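Local coordinates for ectoine hydroxylase (Sphingopyxis alaskensis RB2256, PDB 4Q5O), which hydroxylates L-ectoine to 5-hydroxyectoine, a compatible solute against osmotic stress, using iron, oxygen and 2-oxoglutarate, at residues S99-H104 with Q135-Y140. Numbering follows the deposited sequence.
Sequences SIFEIH and QSRLNY. With 6CS ((4S,5S)-5-hydroxy-2-methyl-1,4,5,6-tetrahydropyrimidine-4-carboxylic acid), chain E.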
loop_
_atom_site.group_PDB
_atom_site.type_symbol
_atom_site.label_atom_id
_atom_site.label_comp_id
_atom_site.label_asym_id
_atom_site.label_seq_id
_atom_site.Cartn_x
_atom_site.Cartn_y
_atom_site.Cartn_z
ATOM N N SER A 99 17.359 -3.373 10.138
ATOM C CA SER A 99 17.459 -2.212 10.996
ATOM C C SER A 99 18.756 -2.203 11.765
ATOM O O SER A 99 19.328 -3.252 12.058
ATOM C CB SER A 99 16.304 -2.191 11.985
ATOM O OG SER A 99 15.087 -2.123 11.284
ATOM N N ILE A 100 19.222 -1.001 12.072
ATOM C CA ILE A 100 20.313 -0.818 13.006
ATOM C C ILE A 100 19.856 0.265 13.984
ATOM O O ILE A 100 19.520 1.368 13.558
ATOM C CB ILE A 100 21.600 -0.403 12.274
ATOM C CG1 ILE A 100 21.908 -1.388 11.144
ATOM C CG2 ILE A 100 22.758 -0.327 13.236
ATOM C CD1 ILE A 100 22.836 -0.847 10.078
ATOM N N PHE A 101 19.785 -0.057 15.277
ATOM C CA PHE A 101 19.410 0.940 16.283
ATOM C C PHE A 101 20.644 1.727 16.691
ATOM O O PHE A 101 21.749 1.371 16.306
ATOM C CB PHE A 101 18.756 0.297 17.515
ATOM C CG PHE A 101 17.355 -0.204 17.272
ATOM C CD1 PHE A 101 17.111 -1.551 17.037
ATOM C CD2 PHE A 101 16.281 0.671 17.276
ATOM C CE1 PHE A 101 15.824 -2.005 16.801
ATOM C CE2 PHE A 101 14.987 0.214 17.051
ATOM C CZ PHE A 101 14.762 -1.118 16.813
ATOM N N GLU A 102 20.455 2.791 17.461
ATOM C CA GLU A 102 21.565 3.623 17.938
ATOM C C GLU A 102 22.573 3.990 16.849
ATOM O O GLU A 102 23.777 3.912 17.076
ATOM C CB GLU A 102 22.302 2.950 19.107
ATOM C CG GLU A 102 21.522 2.868 20.420
ATOM C CD GLU A 102 21.440 4.196 21.193
ATOM O OE1 GLU A 102 22.506 4.765 21.551
ATOM O OE2 GLU A 102 20.298 4.657 21.463
ATOM N N ILE A 103 22.085 4.368 15.670
ATOM C CA ILE A 103 22.968 4.802 14.596
ATOM C C ILE A 103 23.409 6.227 14.853
ATOM O O ILE A 103 24.378 6.688 14.262
ATOM C CB ILE A 103 22.294 4.736 13.196
ATOM C CG1 ILE A 103 20.826 5.096 13.305
ATOM C CG2 ILE A 103 22.476 3.367 12.533
ATOM C CD1 ILE A 103 20.555 6.532 13.024
ATOM N N HIS A 104 22.699 6.930 15.738
ATOM C CA HIS A 104 23.063 8.308 16.075
ATOM C C HIS A 104 24.327 8.259 16.924
ATOM O O HIS A 104 24.993 9.272 17.153
ATOM C CB HIS A 104 21.926 9.011 16.811
ATOM C CG HIS A 104 21.808 8.627 18.255
ATOM N ND1 HIS A 104 21.374 7.381 18.669
ATOM C CD2 HIS A 104 22.061 9.329 19.388
ATOM C CE1 HIS A 104 21.367 7.336 19.990
ATOM N NE2 HIS A 104 21.779 8.505 20.450
ATOM N N GLN A 135 15.952 7.705 20.651
ATOM C CA GLN A 135 16.062 6.498 19.821
ATOM C C GLN A 135 16.380 6.961 18.417
ATOM O O GLN A 135 15.819 7.944 17.944
ATOM C CB GLN A 135 14.765 5.682 19.800
ATOM C CG GLN A 135 14.669 4.685 18.627
ATOM C CD GLN A 135 13.376 3.857 18.598
ATOM O OE1 GLN A 135 12.799 3.531 19.638
ATOM N NE2 GLN A 135 12.924 3.509 17.395
ATOM N N SER A 136 17.295 6.279 17.750
ATOM C CA SER A 136 17.484 6.512 16.343
ATOM C C SER A 136 17.465 5.153 15.661
ATOM O O SER A 136 17.578 4.131 16.319
ATOM C CB SER A 136 18.784 7.259 16.094
ATOM O OG SER A 136 19.877 6.454 16.460
ATOM N N ARG A 137 17.295 5.131 14.348
ATOM C CA ARG A 137 17.267 3.868 13.622
ATOM C C ARG A 137 17.696 4.131 12.185
ATOM O O ARG A 137 17.540 5.250 11.692
ATOM C CB ARG A 137 15.852 3.282 13.650
ATOM C CG ARG A 137 15.821 1.755 13.666
ATOM C CD ARG A 137 14.430 1.166 13.415
ATOM N NE ARG A 137 13.469 1.483 14.471
ATOM C CZ ARG A 137 12.437 0.704 14.796
ATOM N NH1 ARG A 137 12.242 -0.446 14.148
ATOM N NH2 ARG A 137 11.609 1.068 15.777
ATOM N N LEU A 138 18.273 3.128 11.525
ATOM C CA LEU A 138 18.388 3.146 10.061
ATOM C C LEU A 138 17.655 1.923 9.523
ATOM O O LEU A 138 17.916 0.803 9.971
ATOM C CB LEU A 138 19.841 3.140 9.604
ATOM C CG LEU A 138 20.145 2.988 8.105
ATOM C CD1 LEU A 138 19.921 4.273 7.313
ATOM C CD2 LEU A 138 21.565 2.498 7.895
ATOM N N ASN A 139 16.743 2.150 8.574
ATOM C CA ASN A 139 15.821 1.117 8.071
ATOM C C ASN A 139 15.978 0.838 6.598
ATOM O O ASN A 139 15.876 1.739 5.783
ATOM C CB ASN A 139 14.368 1.558 8.251
ATOM C CG ASN A 139 13.906 1.475 9.668
ATOM O OD1 ASN A 139 14.146 0.483 10.345
ATOM N ND2 ASN A 139 13.237 2.521 10.137
ATOM N N TYR A 140 16.194 -0.416 6.256
ATOM C CA TYR A 140 16.089 -0.850 4.877
ATOM C C TYR A 140 14.890 -1.813 4.752
ATOM O O TYR A 140 14.914 -2.901 5.318
ATOM C CB TYR A 140 17.390 -1.532 4.418
ATOM C CG TYR A 140 17.329 -1.967 2.976
ATOM C CD1 TYR A 140 17.606 -1.072 1.957
ATOM C CD2 TYR A 140 16.944 -3.267 2.628
ATOM C CE1 TYR A 140 17.515 -1.453 0.635
ATOM C CE2 TYR A 140 16.860 -3.665 1.300
ATOM C CZ TYR A 140 17.147 -2.750 0.306
ATOM O OH TYR A 140 17.075 -3.119 -1.025
HETATM O O 6CS E . 7.052 -0.536 17.377
HETATM C C 6CS E . 6.364 0.477 17.725
HETATM O OXT 6CS E . 5.116 0.320 17.862
HETATM C CA 6CS E . 7.034 1.796 18.038
HETATM N N 6CS E . 8.257 1.342 18.611
HETATM C CAI 6CS E . 9.439 1.909 18.510
HETATM C CAA 6CS E . 10.572 1.183 19.184
HETATM N NAG 6CS E . 9.651 3.130 17.800
HETATM C CG2 6CS E . 8.497 3.692 17.217
HETATM C CB 6CS E . 7.262 2.841 16.920
HETATM O OG1 6CS E . 6.154 3.779 16.973
#
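I100 and L138 form the hydrogen-bonded pair of a buried antiparallel strand pairing, in which strand 97-101 runs beside strand 131-141 in the major sheet of the dioxygenase core. I100 N reaches L138 O at 3.1 Å, and L138 N returns the bond to I100 O at 3.0 Å. Their branched aliphatic side chains lie side by side, I100 CD1 being 4.2 Å from L138 CD2, on the face that packs against A73 and L77 of helix 63-78, a greasy setting that suits them. I103, in the first turn of the following helix, crosses L138 at about a right angle and brings I103 CG2 to 3.9 Å from L138 CB.

F101 and R137, the neighbouring non-hydrogen-bonded pair, point to the other face. R137 CG sits over the F101 ring, 4.2 Å from its centroid, in a CH-pi contact. A bend at chi3 (-65°) sets one face of the guanidinium against F101 CE2, the two planes inclined 49° to each other. R137 is long enough to run alongside the ring and still place R137 NH2 3.5 Å from NAG of the bound 5-hydroxyectoine. Q135, an ectoine-binding residue, lies at the same product, and R137 and N139 both touch the bound 2-oxoglutarate.

Where strand 97-101 gives way to the helix, the short side chain of S136 brings OG close to the first helical turn, and S136 OG hydrogen-bonds H104 ND1 at 2.8 Å, meeting the imidazole at its edge. E102, the N-cap residue, turns its carboxylate to a salt bridge with R294.

A major sheet backed by helices on one face and lining the iron and co-substrate pocket with the other is characteristic of the double-stranded beta-helix (cupin) core of PhyH-family dioxygenases.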